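Local coordinates for protein Xaa-Pro dipeptidase (PDB 1WY2) that probably splits dipeptides that carry proline at the C-terminal position and a nonpolar residue before it, as a homodimeric two-metal peptidase, at residues A[212-226]-A[324-336]. Numbering follows the deposited sequence.
Sequences DLGALYQHYNSDITR and IGGVRIEDTILIT. With ZN (zinc ion), chain D; ZN (zinc ion), chain E.
Glu330 and Thr225 meet as one antiparallel hydrogen-bonded pair, and the glutamate illustrates how a single side chain can tie a strand pairing to a metal centre. Glu330 CB packs on Thr225 CB at 3.4 Å. With CG anti to the backbone N (chi1 164°), Glu330 CG lies 4.0 Å from Thr225 N, and CD stands about equally far from the two zinc ions. Glu330 OE1 binds one zinc at 2.0 Å, and Glu330 OE2 the other at 2.1 Å. Asp223 bridges the same ions, OD1 on the first and OD2 on the second, its carboxylate turned 61° from that of Glu330. Asp212 OD1 joins the first zinc, while His287 and Glu316 join the second: the dinuclear site of the M24 metallopeptidase ("pita-bread") fold, occupied here by zinc and assigned to cobalt in the enzyme. In the second shell Arg328 approaches Asp212 side-on, NE and NH2 both donating to OD2, with NH2 at 2.9 Å on its anti lone pair. Arg226 NH1 donates to Glu330 O at 2.8 Å, from the face opposite Thr225 N. Arg226 NH2 makes a salt bridge to Asp331 OD1 (2.8 Å), which Thr344 also holds. A leucine in place of Arg226 would probably cost Asp331 OD1 its salt bridge, leaving the aspartate to Arg342, and take one donor from Glu330 O. Thr332 OG1 donates to Asp223 O at 2.7 Å, in the carbonyl plane.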
# COMPACT_ATOMS: atom_id res chain seq x y z
N ASP A 212 -3.17 -17.96 2.74
CA ASP A 212 -2.27 -17.05 3.45
C ASP A 212 -3.00 -15.72 3.58
O ASP A 212 -3.31 -15.07 2.58
CB ASP A 212 -0.97 -16.88 2.65
CG ASP A 212 0.15 -16.22 3.44
OD1 ASP A 212 -0.13 -15.53 4.45
OD2 ASP A 212 1.32 -16.39 3.04
N LEU A 213 -3.28 -15.31 4.81
CA LEU A 213 -4.00 -14.07 5.04
C LEU A 213 -3.60 -13.44 6.36
O LEU A 213 -2.85 -14.03 7.14
CB LEU A 213 -5.52 -14.35 5.02
CG LEU A 213 -6.07 -15.38 6.02
CD1 LEU A 213 -6.27 -14.73 7.38
CD2 LEU A 213 -7.40 -15.93 5.51
N GLY A 214 -4.10 -12.24 6.61
CA GLY A 214 -3.78 -11.57 7.86
C GLY A 214 -4.70 -10.39 8.07
O GLY A 214 -5.32 -9.90 7.13
N ALA A 215 -4.80 -9.94 9.31
CA ALA A 215 -5.66 -8.81 9.61
C ALA A 215 -4.87 -7.64 10.18
O ALA A 215 -3.92 -7.84 10.94
CB ALA A 215 -6.74 -9.23 10.60
N LEU A 216 -5.25 -6.43 9.78
CA LEU A 216 -4.64 -5.22 10.30
C LEU A 216 -5.68 -4.85 11.35
O LEU A 216 -6.84 -4.60 11.00
CB LEU A 216 -4.55 -4.13 9.23
CG LEU A 216 -4.14 -2.74 9.73
CD1 LEU A 216 -2.77 -2.82 10.40
CD2 LEU A 216 -4.11 -1.77 8.56
N TYR A 217 -5.29 -4.84 12.61
CA TYR A 217 -6.20 -4.55 13.71
C TYR A 217 -5.59 -3.53 14.65
O TYR A 217 -4.52 -3.76 15.22
CB TYR A 217 -6.49 -5.85 14.47
CG TYR A 217 -7.36 -5.69 15.70
CD1 TYR A 217 -8.74 -5.52 15.58
CD2 TYR A 217 -6.81 -5.76 16.98
CE1 TYR A 217 -9.55 -5.41 16.72
CE2 TYR A 217 -7.61 -5.65 18.11
CZ TYR A 217 -8.98 -5.48 17.98
OH TYR A 217 -9.77 -5.40 19.10
N GLN A 218 -6.27 -2.41 14.80
CA GLN A 218 -5.80 -1.35 15.68
C GLN A 218 -4.31 -1.06 15.46
O GLN A 218 -3.52 -1.00 16.41
CB GLN A 218 -6.12 -1.71 17.13
CG GLN A 218 -7.61 -1.55 17.45
CD GLN A 218 -8.03 -2.12 18.79
OE1 GLN A 218 -7.32 -2.00 19.79
NE2 GLN A 218 -9.21 -2.72 18.83
N HIS A 219 -3.96 -0.91 14.18
CA HIS A 219 -2.61 -0.58 13.74
C HIS A 219 -1.57 -1.70 13.67
O HIS A 219 -0.51 -1.52 13.08
CB HIS A 219 -2.06 0.57 14.58
CG HIS A 219 -2.83 1.84 14.44
ND1 HIS A 219 -2.79 2.62 13.30
CD2 HIS A 219 -3.71 2.45 15.28
CE1 HIS A 219 -3.60 3.65 13.45
NE2 HIS A 219 -4.17 3.57 14.63
N TYR A 220 -1.88 -2.86 14.25
CA TYR A 220 -0.94 -3.97 14.21
C TYR A 220 -1.39 -5.09 13.29
O TYR A 220 -2.57 -5.22 12.98
CB TYR A 220 -0.67 -4.50 15.63
CG TYR A 220 0.19 -3.53 16.40
CD1 TYR A 220 -0.35 -2.36 16.94
CD2 TYR A 220 1.57 -3.73 16.52
CE1 TYR A 220 0.45 -1.41 17.57
CE2 TYR A 220 2.39 -2.79 17.15
CZ TYR A 220 1.82 -1.63 17.67
OH TYR A 220 2.60 -0.68 18.28
N ASN A 221 -0.44 -5.90 12.84
CA ASN A 221 -0.72 -6.97 11.89
C ASN A 221 -0.64 -8.40 12.42
O ASN A 221 -0.10 -8.66 13.49
CB ASN A 221 0.24 -6.83 10.71
CG ASN A 221 0.02 -5.54 9.93
OD1 ASN A 221 -0.82 -5.49 9.03
ND2 ASN A 221 0.76 -4.49 10.28
N SER A 222 -1.19 -9.31 11.62
CA SER A 222 -1.17 -10.74 11.91
C SER A 222 -0.87 -11.42 10.57
O SER A 222 -1.06 -10.82 9.51
CB SER A 222 -2.52 -11.22 12.47
OG SER A 222 -3.58 -10.87 11.60
N ASP A 223 -0.42 -12.66 10.61
CA ASP A 223 -0.05 -13.36 9.39
C ASP A 223 -0.14 -14.86 9.64
O ASP A 223 0.44 -15.37 10.60
CB ASP A 223 1.39 -12.96 9.03
CG ASP A 223 1.77 -13.31 7.61
OD1 ASP A 223 0.98 -13.97 6.90
OD2 ASP A 223 2.88 -12.90 7.21
N ILE A 224 -0.88 -15.56 8.79
CA ILE A 224 -1.05 -17.00 8.96
C ILE A 224 -1.25 -17.70 7.61
O ILE A 224 -1.82 -17.14 6.69
CB ILE A 224 -2.28 -17.29 9.87
CG1 ILE A 224 -2.39 -18.79 10.15
CG2 ILE A 224 -3.56 -16.80 9.20
CD1 ILE A 224 -3.57 -19.16 11.06
N THR A 225 -0.73 -18.93 7.51
CA THR A 225 -0.90 -19.72 6.29
C THR A 225 -1.21 -21.16 6.67
O THR A 225 -0.54 -21.76 7.50
CB THR A 225 0.37 -19.79 5.40
OG1 THR A 225 0.76 -18.47 4.99
CG2 THR A 225 0.08 -20.61 4.14
N ARG A 226 -2.25 -21.71 6.06
CA ARG A 226 -2.61 -23.11 6.28
C ARG A 226 -2.84 -23.69 4.89
O ARG A 226 -3.33 -23.00 4.00
CB ARG A 226 -3.88 -23.24 7.12
CG ARG A 226 -3.70 -22.87 8.59
CD ARG A 226 -2.81 -23.87 9.32
NE ARG A 226 -2.63 -23.49 10.72
CZ ARG A 226 -1.72 -22.61 11.14
NH1 ARG A 226 -0.89 -22.03 10.28
NH2 ARG A 226 -1.67 -22.30 12.43
N ILE A 324 2.74 -27.73 -10.54
CA ILE A 324 2.09 -28.89 -9.95
C ILE A 324 1.35 -28.55 -8.66
O ILE A 324 0.16 -28.78 -8.51
CB ILE A 324 3.16 -29.95 -9.68
CG1 ILE A 324 3.75 -30.46 -10.99
CG2 ILE A 324 2.54 -31.15 -8.94
CD1 ILE A 324 4.96 -31.37 -10.77
N GLY A 325 2.07 -27.96 -7.70
CA GLY A 325 1.44 -27.60 -6.45
C GLY A 325 2.45 -27.23 -5.38
O GLY A 325 3.65 -27.39 -5.57
N GLY A 326 1.96 -26.74 -4.25
CA GLY A 326 2.85 -26.35 -3.19
C GLY A 326 2.19 -26.40 -1.83
O GLY A 326 0.96 -26.50 -1.73
N VAL A 327 3.00 -26.33 -0.78
CA VAL A 327 2.50 -26.36 0.58
C VAL A 327 3.25 -25.35 1.45
O VAL A 327 4.47 -25.28 1.38
CB VAL A 327 2.69 -27.75 1.23
CG1 VAL A 327 2.27 -27.71 2.70
CG2 VAL A 327 1.88 -28.80 0.48
N ARG A 328 2.52 -24.58 2.24
CA ARG A 328 3.12 -23.63 3.17
C ARG A 328 2.30 -23.64 4.45
O ARG A 328 1.07 -23.67 4.43
CB ARG A 328 3.17 -22.20 2.61
CG ARG A 328 3.74 -21.20 3.64
CD ARG A 328 4.15 -19.84 3.03
NE ARG A 328 3.04 -19.06 2.50
CZ ARG A 328 2.69 -19.02 1.22
NH1 ARG A 328 3.35 -19.73 0.32
NH2 ARG A 328 1.68 -18.25 0.82
N ILE A 329 3.00 -23.64 5.58
CA ILE A 329 2.36 -23.61 6.89
C ILE A 329 3.06 -22.49 7.64
O ILE A 329 4.28 -22.53 7.83
CB ILE A 329 2.52 -24.95 7.63
CG1 ILE A 329 1.85 -26.06 6.81
CG2 ILE A 329 1.90 -24.86 9.02
CD1 ILE A 329 2.06 -27.46 7.37
N GLU A 330 2.29 -21.48 8.04
CA GLU A 330 2.84 -20.30 8.70
C GLU A 330 2.12 -19.88 9.98
O GLU A 330 0.89 -19.86 10.04
CB GLU A 330 2.82 -19.12 7.72
CG GLU A 330 2.98 -17.75 8.38
CD GLU A 330 2.92 -16.60 7.39
OE1 GLU A 330 2.11 -16.68 6.44
OE2 GLU A 330 3.66 -15.62 7.58
N ASP A 331 2.91 -19.56 11.00
CA ASP A 331 2.39 -19.08 12.28
C ASP A 331 3.10 -17.77 12.61
O ASP A 331 4.22 -17.54 12.18
CB ASP A 331 2.71 -20.04 13.44
CG ASP A 331 1.74 -21.19 13.56
OD1 ASP A 331 0.52 -20.95 13.45
OD2 ASP A 331 2.20 -22.32 13.79
N THR A 332 2.43 -16.92 13.38
CA THR A 332 3.05 -15.69 13.86
C THR A 332 3.36 -16.12 15.29
O THR A 332 2.48 -16.67 15.97
CB THR A 332 2.08 -14.50 13.89
OG1 THR A 332 1.80 -14.08 12.55
CG2 THR A 332 2.69 -13.33 14.66
N ILE A 333 4.59 -15.93 15.74
CA ILE A 333 4.95 -16.34 17.09
C ILE A 333 5.65 -15.25 17.87
O ILE A 333 6.19 -14.30 17.30
CB ILE A 333 5.87 -17.59 17.08
CG1 ILE A 333 7.24 -17.24 16.49
CG2 ILE A 333 5.21 -18.72 16.28
CD1 ILE A 333 8.29 -18.33 16.67
N LEU A 334 5.62 -15.39 19.19
CA LEU A 334 6.25 -14.46 20.09
C LEU A 334 7.42 -15.17 20.77
O LEU A 334 7.28 -16.31 21.22
CB LEU A 334 5.25 -14.00 21.16
CG LEU A 334 5.84 -13.28 22.38
CD1 LEU A 334 6.37 -11.92 21.97
CD2 LEU A 334 4.77 -13.14 23.44
N ILE A 335 8.57 -14.51 20.83
CA ILE A 335 9.72 -15.10 21.49
C ILE A 335 9.58 -14.80 22.98
O ILE A 335 9.40 -13.65 23.38
CB ILE A 335 11.05 -14.51 20.95
CG1 ILE A 335 11.15 -14.74 19.44
CG2 ILE A 335 12.24 -15.14 21.67
CD1 ILE A 335 11.07 -16.21 19.02
N THR A 336 9.64 -15.85 23.79
CA THR A 336 9.50 -15.70 25.23
C THR A 336 10.85 -15.87 25.92
O THR A 336 11.87 -16.06 25.26
CB THR A 336 8.51 -16.73 25.79
OG1 THR A 336 9.01 -18.05 25.57
CG2 THR A 336 7.16 -16.58 25.10
ZN ZN D . 1.61 -15.09 5.35
ZN ZN E . 4.43 -14.10 6.38